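Local coordinates for F-actin-capping protein subunit alpha (Plasmodium berghei, PDB 7A0H) that probably binds the fast-growing barbed ends of actin filaments and blocks subunit exchange there, working as a homodimer of alpha subunits, at residues A[122-127]-A[158-163]; A[152-157]-A[181-186]; A[190-195]-A[213-218]. All blocks are in the same frame, centred on the assembly; numbering follows the deposited sequence.

The three contacts share one antiparallel five-stranded sheet, and helix 112-131 packs on it. Contact 1 sets that helix against strand 154-167, contact 2 pairs the start of the same strand with the end of 170-183, and contact 3 pairs 187-200 with 206-220. Along the chain the segments of contacts 1 and 2 alternate, and contact 3 follows both. The centre of contact 3 lies about 16 Å from each of the other two, which are about 22 Å apart. Contacts 2 and 3 meet where R181 NH1 lies 2.8 Å from S190 OG, probably hydrogen-bonded; both touch the second subunit, so this end of the sheet also takes part in the dimer.

Contact 1 of 3, residues A[122-127]-A[158-163]; sequences NKLKEY and CASSVY
L124 and K125 reach S160 from adjacent positions on their helix by different torsions. The CG of L124 lies anti to its backbone N (chi1 -167°), which sends the branched end straight at the strand, whereas K125 leaves its helix at a tangent, runs extended and turns in its last torsion (chi4 -69°), bringing NZ back to the strand. Helix 122-127 and strand 158-163 run nearly antiparallel, at 162°, with their axes 8.3 Å apart at closest, a gap that these two side chains bridge. Helix 112-131 here packs across the outermost strand of the five-stranded sheet, the strand that also carries C158 of the C158-C179 disulfide.

The CD2 branch of L124 does the apolar work. It rests 3.7 Å from S160 CB, while the carbonyl O of S161 is 3.6 Å from CD2, and CG2 of V162 meets the same methyl at 3.8 Å. A leucine suits this spot because it is long enough for one methyl to reach all three residues at once; I177 of the next strand lies against it as well. V162, a beta-branched residue at home in a strand, turns CG2 to the helix, and its carbonyl O is taken by R117, about two turns before L124 on the same helix.

K125 grips S160 twice. Its NZ donates to the backbone O of S160 at 3.0 Å, coming from above the carbonyl plane, and to S160 OG, where NZ stands 3.3 Å off. The small serine keeps its hydroxyl close to its own main chain, so one ammonium group can reach both oxygens.

The contact thus joins a buried apolar part round L124 and V162 to a polar margin, where two neutral oxygens hold the exposed K125 and solvent probably also eases its charge.

Contact 2 of 3, residues A[152-157]-A[181-186]; sequences HGLNVK and RYYLKN
The ring of Y182 presents its edge to N155, whose carbonyl O lies in the ring plane, 3.7 Å from Y182 CD2. The methylenes of K157 come in obliquely farther out, with CD 3.8 Å from Y182 CE2, the lysine chain crossing the tyrosine at about a right angle. The ring of H188 meets that of Y182 with the two planes inclined. Other flat groups gather round L154: its CD1 sits at the edge of the R181 guanidinium, 3.5 Å from NH2, and its CD2 at the edge of the Y183 ring. That last approach is very short, and chi1 of L154 is far from a staggered value, so the exact placing of this leucine is doubtful.

Between these groups the backbones of N155 and Y182 form an antiparallel hydrogen-bonded pair. Y182 N donates to N155 O at 2.8 Å, while N155 N donates to Y182 O at 3.2 Å in a nearly straight bond (174°). N155 and Y182 project from one face of the sheet, V156 and R181 from the other. K185, folded back by two successive bends (chi2 -60°, chi3 -75°), carries its NZ to 3.3 Å from N155 OD1. A lysine suits this turn, since its long flexible chain can fold back over the N155 amide. G153 has backbone angles at which a CB would jam against the preceding carbonyl O.

This is the open end of the hairpin of strands 154-167 and 170-183, where residues 184-186 turn the chain back into strand 187-200. H138 of a preceding loop lies against L154 and V156. On the inner side R181 pairs through its backbone with A189 and S190, its long chain letting the guanidinium reach S190 OG, while I283 and N279 of the second subunit pack on R181 and Y183.

Contact 3 of 3, residues A[190-195]-A[213-218]; sequences SSWRSS and IDVVLT
The hairpin of strands 187-200 and 206-220 runs through the middle of the antiparallel sheet, and residues 190-195 and 213-218 pair along it. S191 with V216 and R193 with D214 are hydrogen-bonded pairs: S191 N donates to V216 O at 3.1 Å, V216 N to S191 O at 3.0 Å, R193 N to D214 O at 3.1 Å and D214 N to R193 O at 2.9 Å.

W192 fills the face toward helix 243-266, packing on E258 and V261 there and on P285 of the second subunit. With CG anti to the backbone N (chi1 173°), its indole swings across the strand, and I213 CG2 sits over one face, 3.9 Å from the centroid of the W192 six-membered ring, a CH-pi contact. V215 CG2 touches W192 CE3 obliquely at 3.7 Å.

The other face is largely polar, with V216 beside S191. R193 forms a salt bridge with D180 and donates from NE to Y57 O; D214 pairs with R230.

Alternation thus gives the hairpin a mainly apolar surface, with S190 bonded to R181 and S194 to W196 at its margins, and charged side chains probably neutralised by neighbouring strands.

Contact 1 of 3, residues A[122-127]-A[158-163]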
loop_
_atom_site.group_PDB
_atom_site.type_symbol
_atom_site.label_atom_id
_atom_site.label_comp_id
_atom_site.label_asym_id
_atom_site.label_seq_id
_atom_site.Cartn_x
_atom_site.Cartn_y
_atom_site.Cartn_z
ATOM N N ASN A 122 23.938 -26.378 10.318
ATOM C CA ASN A 122 24.854 -25.875 11.349
ATOM C C ASN A 122 25.552 -24.587 10.950
ATOM O O ASN A 122 25.695 -23.675 11.774
ATOM C CB ASN A 122 25.936 -26.911 11.651
ATOM C CG ASN A 122 25.325 -28.195 12.077
ATOM O OD1 ASN A 122 24.112 -28.207 12.374
ATOM N ND2 ASN A 122 26.097 -29.256 12.114
ATOM N N LYS A 123 25.978 -24.484 9.694
ATOM C CA LYS A 123 26.667 -23.261 9.289
ATOM C C LYS A 123 25.667 -22.089 9.223
ATOM O O LYS A 123 26.025 -20.951 9.562
ATOM C CB LYS A 123 27.261 -23.411 7.890
ATOM C CG LYS A 123 28.394 -24.413 7.730
ATOM C CD LYS A 123 29.356 -24.390 8.890
ATOM C CE LYS A 123 30.459 -25.504 8.718
ATOM N NZ LYS A 123 31.360 -25.416 9.932
ATOM N N LEU A 124 24.403 -22.374 8.793
ATOM C CA LEU A 124 23.349 -21.336 8.739
ATOM C C LEU A 124 23.062 -20.829 10.119
ATOM O O LEU A 124 23.096 -19.637 10.377
ATOM C CB LEU A 124 22.064 -21.858 8.129
ATOM C CG LEU A 124 21.003 -20.793 7.736
ATOM C CD1 LEU A 124 21.421 -19.826 6.590
ATOM C CD2 LEU A 124 19.704 -21.556 7.301
ATOM N N LYS A 125 22.926 -21.717 11.068
ATOM C CA LYS A 125 22.729 -21.226 12.422
ATOM C C LYS A 125 23.935 -20.456 12.943
ATOM O O LYS A 125 23.774 -19.426 13.621
ATOM C CB LYS A 125 22.361 -22.396 13.352
ATOM C CG LYS A 125 20.819 -22.837 12.986
ATOM C CD LYS A 125 20.187 -23.825 13.881
ATOM C CE LYS A 125 18.847 -24.272 13.283
ATOM N NZ LYS A 125 17.789 -23.204 13.282
ATOM N N GLU A 126 25.156 -20.923 12.652
ATOM C CA GLU A 126 26.322 -20.210 13.178
ATOM C C GLU A 126 26.367 -18.818 12.590
ATOM O O GLU A 126 26.644 -17.813 13.281
ATOM C CB GLU A 126 27.607 -21.010 12.879
ATOM C CG GLU A 126 28.934 -20.300 13.177
ATOM C CD GLU A 126 30.209 -21.128 12.786
ATOM O OE1 GLU A 126 30.390 -21.487 11.577
ATOM O OE2 GLU A 126 31.012 -21.408 13.712
ATOM N N TYR A 127 26.026 -18.734 11.309
ATOM C CA TYR A 127 26.097 -17.491 10.597
ATOM C C TYR A 127 25.181 -16.464 11.253
ATOM O O TYR A 127 25.582 -15.311 11.510
ATOM C CB TYR A 127 25.704 -17.786 9.158
ATOM C CG TYR A 127 25.350 -16.524 8.388
ATOM C CD1 TYR A 127 26.311 -15.636 8.080
ATOM C CD2 TYR A 127 23.989 -16.216 7.978
ATOM C CE1 TYR A 127 26.058 -14.482 7.352
ATOM C CE2 TYR A 127 23.714 -15.113 7.244
ATOM C CZ TYR A 127 24.769 -14.186 6.967
ATOM O OH TYR A 127 24.499 -13.003 6.331
ATOM N N CYS A 158 13.038 -14.750 15.090
ATOM C CA CYS A 158 14.033 -15.161 14.103
ATOM C C CYS A 158 13.909 -16.660 13.902
ATOM O O CYS A 158 13.668 -17.422 14.851
ATOM C CB CYS A 158 15.489 -14.827 14.530
ATOM S SG CYS A 158 16.790 -15.213 13.235
ATOM N N ALA A 159 14.078 -17.089 12.666
ATOM C CA ALA A 159 14.094 -18.525 12.436
ATOM C C ALA A 159 14.891 -18.795 11.176
ATOM O O ALA A 159 14.956 -17.941 10.262
ATOM C CB ALA A 159 12.643 -19.094 12.369
ATOM N N SER A 160 15.512 -19.977 11.151
ATOM C CA SER A 160 16.267 -20.425 9.992
ATOM C C SER A 160 16.130 -21.940 9.897
ATOM O O SER A 160 16.068 -22.627 10.928
ATOM C CB SER A 160 17.790 -20.112 10.092
ATOM O OG SER A 160 18.355 -20.658 11.334
ATOM N N SER A 161 16.277 -22.462 8.674
ATOM C CA SER A 161 16.004 -23.873 8.498
ATOM C C SER A 161 16.680 -24.303 7.238
ATOM O O SER A 161 16.826 -23.488 6.350
ATOM C CB SER A 161 14.457 -24.115 8.371
ATOM O OG SER A 161 14.264 -25.493 8.184
ATOM N N VAL A 162 17.026 -25.578 7.106
ATOM C CA VAL A 162 17.471 -26.067 5.804
ATOM C C VAL A 162 16.661 -27.317 5.448
ATOM O O VAL A 162 16.544 -28.248 6.270
ATOM C CB VAL A 162 18.996 -26.376 5.739
ATOM C CG1 VAL A 162 19.334 -26.752 4.313
ATOM C CG2 VAL A 162 19.946 -25.093 6.044
ATOM N N TYR A 163 16.162 -27.358 4.196
ATOM C CA TYR A 163 15.318 -28.439 3.697
ATOM C C TYR A 163 15.985 -29.190 2.553
ATOM O O TYR A 163 16.597 -28.578 1.672
ATOM C CB TYR A 163 13.904 -27.918 3.141
ATOM C CG TYR A 163 13.153 -27.051 4.098
ATOM C CD1 TYR A 163 12.207 -27.605 4.991
ATOM C CD2 TYR A 163 13.432 -25.716 4.182
ATOM C CE1 TYR A 163 11.562 -26.830 5.940
ATOM C CE2 TYR A 163 12.747 -24.897 5.098
ATOM C CZ TYR A 163 11.819 -25.436 5.963
ATOM O OH TYR A 163 11.166 -24.619 6.899
#

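Contact 2 of 3, residues A[152-157]-A[181-186]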
loop_
_atom_site.group_PDB
_atom_site.type_symbol
_atom_site.label_atom_id
_atom_site.label_comp_id
_atom_site.label_asym_id
_atom_site.label_seq_id
_atom_site.Cartn_x
_atom_site.Cartn_y
_atom_site.Cartn_z
ATOM N N HIS A 152 8.565 0.595 25.836
ATOM C CA HIS A 152 9.806 0.779 25.091
ATOM C C HIS A 152 10.424 -0.572 24.757
ATOM O O HIS A 152 10.455 -1.488 25.581
ATOM C CB HIS A 152 10.807 1.635 25.894
ATOM C CG HIS A 152 12.097 1.917 25.171
ATOM N ND1 HIS A 152 13.319 1.452 25.609
ATOM C CD2 HIS A 152 12.351 2.627 24.046
ATOM C CE1 HIS A 152 14.267 1.853 24.781
ATOM N NE2 HIS A 152 13.706 2.569 23.824
ATOM N N GLY A 153 10.892 -0.702 23.523
ATOM C CA GLY A 153 11.614 -1.875 23.098
ATOM C C GLY A 153 10.938 -2.598 21.949
ATOM O O GLY A 153 9.785 -2.342 21.596
ATOM N N LEU A 154 11.703 -3.526 21.392
ATOM C CA LEU A 154 11.334 -4.337 20.251
ATOM C C LEU A 154 11.239 -5.795 20.686
ATOM O O LEU A 154 11.947 -6.254 21.593
ATOM C CB LEU A 154 12.374 -4.232 19.116
ATOM C CG LEU A 154 12.254 -3.294 17.907
ATOM C CD1 LEU A 154 13.557 -3.444 17.041
ATOM C CD2 LEU A 154 11.008 -3.583 17.097
ATOM N N ASN A 155 10.337 -6.505 20.045
ATOM C CA ASN A 155 10.264 -7.952 20.109
ATOM C C ASN A 155 10.672 -8.406 18.719
ATOM O O ASN A 155 10.161 -7.883 17.727
ATOM C CB ASN A 155 8.857 -8.391 20.501
ATOM C CG ASN A 155 8.764 -9.865 20.759
ATOM O OD1 ASN A 155 9.638 -10.463 21.381
ATOM N ND2 ASN A 155 7.685 -10.468 20.280
ATOM N N VAL A 156 11.646 -9.299 18.636
ATOM C CA VAL A 156 12.140 -9.785 17.351
ATOM C C VAL A 156 12.054 -11.315 17.335
ATOM O O VAL A 156 12.457 -11.965 18.302
ATOM C CB VAL A 156 13.571 -9.273 17.086
ATOM C CG1 VAL A 156 14.474 -9.629 18.233
ATOM C CG2 VAL A 156 14.093 -9.820 15.760
ATOM N N LYS A 157 11.468 -11.876 16.256
ATOM C CA LYS A 157 11.335 -13.329 16.101
ATOM C C LYS A 157 12.139 -13.766 14.888
ATOM O O LYS A 157 11.933 -13.218 13.789
ATOM C CB LYS A 157 9.865 -13.765 15.943
ATOM C CG LYS A 157 8.944 -13.434 17.168
ATOM C CD LYS A 157 7.475 -13.879 16.943
ATOM C CE LYS A 157 6.648 -13.783 18.236
ATOM N NZ LYS A 157 7.023 -14.791 19.300
ATOM N N ARG A 181 9.964 -8.331 13.076
ATOM C CA ARG A 181 10.116 -7.329 14.125
ATOM C C ARG A 181 8.735 -6.803 14.503
ATOM O O ARG A 181 7.890 -6.594 13.639
ATOM C CB ARG A 181 11.014 -6.217 13.587
ATOM C CG ARG A 181 12.493 -6.721 13.279
ATOM C CD ARG A 181 13.459 -5.649 12.595
ATOM N NE ARG A 181 13.463 -4.408 13.352
ATOM C CZ ARG A 181 12.835 -3.298 12.978
ATOM N NH1 ARG A 181 12.196 -3.235 11.824
ATOM N NH2 ARG A 181 12.854 -2.247 13.775
ATOM N N TYR A 182 8.509 -6.625 15.799
ATOM C CA TYR A 182 7.252 -6.208 16.366
ATOM C C TYR A 182 7.477 -4.974 17.210
ATOM O O TYR A 182 8.364 -4.957 18.073
ATOM C CB TYR A 182 6.630 -7.338 17.228
ATOM C CG TYR A 182 6.294 -8.515 16.362
ATOM C CD1 TYR A 182 5.029 -8.629 15.757
ATOM C CD2 TYR A 182 7.269 -9.461 16.057
ATOM C CE1 TYR A 182 4.731 -9.678 14.923
ATOM C CE2 TYR A 182 6.995 -10.517 15.215
ATOM C CZ TYR A 182 5.739 -10.613 14.634
ATOM O OH TYR A 182 5.511 -11.655 13.788
ATOM N N TYR A 183 6.669 -3.951 16.964
ATOM C CA TYR A 183 6.646 -2.774 17.816
ATOM C C TYR A 183 5.688 -2.995 18.963
ATOM O O TYR A 183 4.681 -3.695 18.837
ATOM C CB TYR A 183 6.296 -1.525 17.029
ATOM C CG TYR A 183 7.384 -1.082 16.049
ATOM C CD1 TYR A 183 8.730 -1.479 16.197
ATOM C CD2 TYR A 183 7.072 -0.260 14.968
ATOM C CE1 TYR A 183 9.724 -1.053 15.269
ATOM C CE2 TYR A 183 8.038 0.168 14.060
ATOM C CZ TYR A 183 9.352 -0.231 14.200
ATOM O OH TYR A 183 10.264 0.214 13.260
ATOM N N LEU A 184 6.005 -2.363 20.086
ATOM C CA LEU A 184 5.230 -2.632 21.290
ATOM C C LEU A 184 5.445 -4.121 21.499
ATOM O O LEU A 184 6.582 -4.540 21.757
ATOM C CB LEU A 184 3.791 -2.199 21.116
ATOM C CG LEU A 184 3.798 -0.671 20.911
ATOM C CD1 LEU A 184 2.422 -0.084 20.545
ATOM C CD2 LEU A 184 4.368 0.026 22.148
ATOM N N LYS A 185 4.407 -4.940 21.351
ATOM C CA LYS A 185 4.655 -6.379 21.400
ATOM C C LYS A 185 3.986 -7.112 20.248
ATOM O O LYS A 185 4.472 -8.169 19.827
ATOM C CB LYS A 185 4.216 -6.964 22.748
ATOM C CG LYS A 185 5.143 -6.582 23.948
ATOM C CD LYS A 185 6.652 -7.018 23.869
ATOM C CE LYS A 185 6.873 -8.530 24.132
ATOM N NZ LYS A 185 8.303 -8.979 24.004
ATOM N N ASN A 186 2.886 -6.567 19.721
ATOM C CA ASN A 186 2.151 -7.278 18.687
ATOM C C ASN A 186 1.855 -6.480 17.424
ATOM O O ASN A 186 1.183 -7.006 16.528
ATOM C CB ASN A 186 0.837 -7.794 19.297
ATOM C CG ASN A 186 -0.082 -6.666 19.754
ATOM O OD1 ASN A 186 0.347 -5.526 19.975
ATOM N ND2 ASN A 186 -1.360 -6.995 19.941
#

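Contact 3 of 3, residues A[190-195]-A[213-218]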
loop_
_atom_site.group_PDB
_atom_site.type_symbol
_atom_site.label_atom_id
_atom_site.label_comp_id
_atom_site.label_asym_id
_atom_site.label_seq_id
_atom_site.Cartn_x
_atom_site.Cartn_y
_atom_site.Cartn_z
ATOM N N SER A 190 8.110 -5.380 10.536
ATOM C CA SER A 190 8.869 -5.708 9.339
ATOM C C SER A 190 9.008 -7.209 9.226
ATOM O O SER A 190 8.997 -7.949 10.235
ATOM C CB SER A 190 10.289 -5.088 9.344
ATOM O OG SER A 190 10.982 -5.378 10.569
ATOM N N SER A 191 9.249 -7.634 7.978
ATOM C CA SER A 191 9.806 -8.957 7.726
ATOM C C SER A 191 11.084 -8.917 6.874
ATOM O O SER A 191 11.176 -8.192 5.874
ATOM C CB SER A 191 8.800 -9.804 7.017
ATOM O OG SER A 191 8.529 -9.133 5.785
ATOM N N TRP A 192 12.046 -9.722 7.292
ATOM C CA TRP A 192 13.227 -10.107 6.528
ATOM C C TRP A 192 13.126 -11.591 6.230
ATOM O O TRP A 192 12.950 -12.415 7.139
ATOM C CB TRP A 192 14.490 -9.782 7.317
ATOM C CG TRP A 192 15.847 -10.257 6.764
ATOM C CD1 TRP A 192 16.434 -11.476 6.975
ATOM C CD2 TRP A 192 16.752 -9.522 5.955
ATOM N NE1 TRP A 192 17.630 -11.542 6.365
ATOM C CE2 TRP A 192 17.879 -10.362 5.726
ATOM C CE3 TRP A 192 16.744 -8.229 5.420
ATOM C CZ2 TRP A 192 18.979 -9.961 4.964
ATOM C CZ3 TRP A 192 17.853 -7.810 4.678
ATOM C CH2 TRP A 192 18.956 -8.691 4.452
ATOM N N ARG A 193 13.201 -11.911 4.952
ATOM C CA ARG A 193 13.155 -13.265 4.422
ATOM C C ARG A 193 14.305 -13.449 3.406
ATOM O O ARG A 193 14.348 -12.777 2.360
ATOM C CB ARG A 193 11.784 -13.519 3.751
ATOM C CG ARG A 193 10.570 -13.565 4.702
ATOM C CD ARG A 193 10.814 -14.515 5.694
ATOM N NE ARG A 193 9.755 -14.814 6.598
ATOM C CZ ARG A 193 9.458 -14.177 7.714
ATOM N NH1 ARG A 193 10.116 -13.118 8.090
ATOM N NH2 ARG A 193 8.444 -14.638 8.467
ATOM N N SER A 194 15.213 -14.375 3.685
ATOM C CA SER A 194 16.404 -14.597 2.838
ATOM C C SER A 194 16.455 -16.066 2.439
ATOM O O SER A 194 16.617 -16.958 3.299
ATOM C CB SER A 194 17.697 -14.184 3.570
ATOM O OG SER A 194 18.847 -14.475 2.764
ATOM N N SER A 195 16.296 -16.339 1.169
ATOM C CA SER A 195 16.073 -17.711 0.781
ATOM C C SER A 195 17.003 -18.131 -0.333
ATOM O O SER A 195 17.266 -17.346 -1.264
ATOM C CB SER A 195 14.510 -17.939 0.370
ATOM O OG SER A 195 14.180 -17.088 -0.710
ATOM N N ILE A 213 16.348 -12.059 -1.499
ATOM C CA ILE A 213 16.232 -11.362 -0.227
ATOM C C ILE A 213 15.065 -10.369 -0.303
ATOM O O ILE A 213 15.073 -9.447 -1.127
ATOM C CB ILE A 213 17.544 -10.638 0.159
ATOM C CG1 ILE A 213 18.698 -11.678 0.363
ATOM C CG2 ILE A 213 17.303 -9.872 1.398
ATOM C CD1 ILE A 213 20.020 -11.052 0.774
ATOM N N ASP A 214 14.095 -10.545 0.591
ATOM C CA ASP A 214 12.863 -9.748 0.633
ATOM C C ASP A 214 12.861 -8.922 1.901
ATOM O O ASP A 214 13.037 -9.472 2.993
ATOM C CB ASP A 214 11.646 -10.641 0.614
ATOM C CG ASP A 214 11.314 -11.193 -0.798
ATOM O OD1 ASP A 214 11.390 -10.432 -1.800
ATOM O OD2 ASP A 214 10.922 -12.400 -0.889
ATOM N N VAL A 215 12.718 -7.608 1.768
ATOM C CA VAL A 215 12.605 -6.714 2.918
ATOM C C VAL A 215 11.255 -5.997 2.800
ATOM O O VAL A 215 10.950 -5.437 1.738
ATOM C CB VAL A 215 13.725 -5.680 2.947
ATOM C CG1 VAL A 215 13.804 -5.038 4.306
ATOM C CG2 VAL A 215 15.049 -6.353 2.689
ATOM N N VAL A 216 10.446 -6.030 3.866
ATOM C CA VAL A 216 9.110 -5.432 3.815
ATOM C C VAL A 216 8.923 -4.598 5.057
ATOM O O VAL A 216 8.929 -5.145 6.181
ATOM C CB VAL A 216 7.945 -6.453 3.767
ATOM C CG1 VAL A 216 6.592 -5.700 3.501
ATOM C CG2 VAL A 216 8.145 -7.546 2.746
ATOM N N LEU A 217 8.665 -3.304 4.865
ATOM C CA LEU A 217 8.252 -2.447 5.969
ATOM C C LEU A 217 6.712 -2.492 5.953
ATOM O O LEU A 217 6.071 -2.323 4.891
ATOM C CB LEU A 217 8.766 -1.024 5.797
ATOM C CG LEU A 217 8.511 0.001 6.924
ATOM C CD1 LEU A 217 9.337 -0.421 8.257
ATOM C CD2 LEU A 217 8.819 1.404 6.490
ATOM N N THR A 218 6.133 -2.750 7.127
ATOM C CA THR A 218 4.697 -2.924 7.285
ATOM C C THR A 218 4.078 -2.046 8.365
ATOM O O THR A 218 2.850 -1.982 8.430
ATOM C CB THR A 218 4.325 -4.410 7.567
ATOM O OG1 THR A 218 4.892 -4.915 8.800
ATOM C CG2 THR A 218 4.696 -5.295 6.384
HETATM O O HOH W 1 10.218 -10.183 3.775
#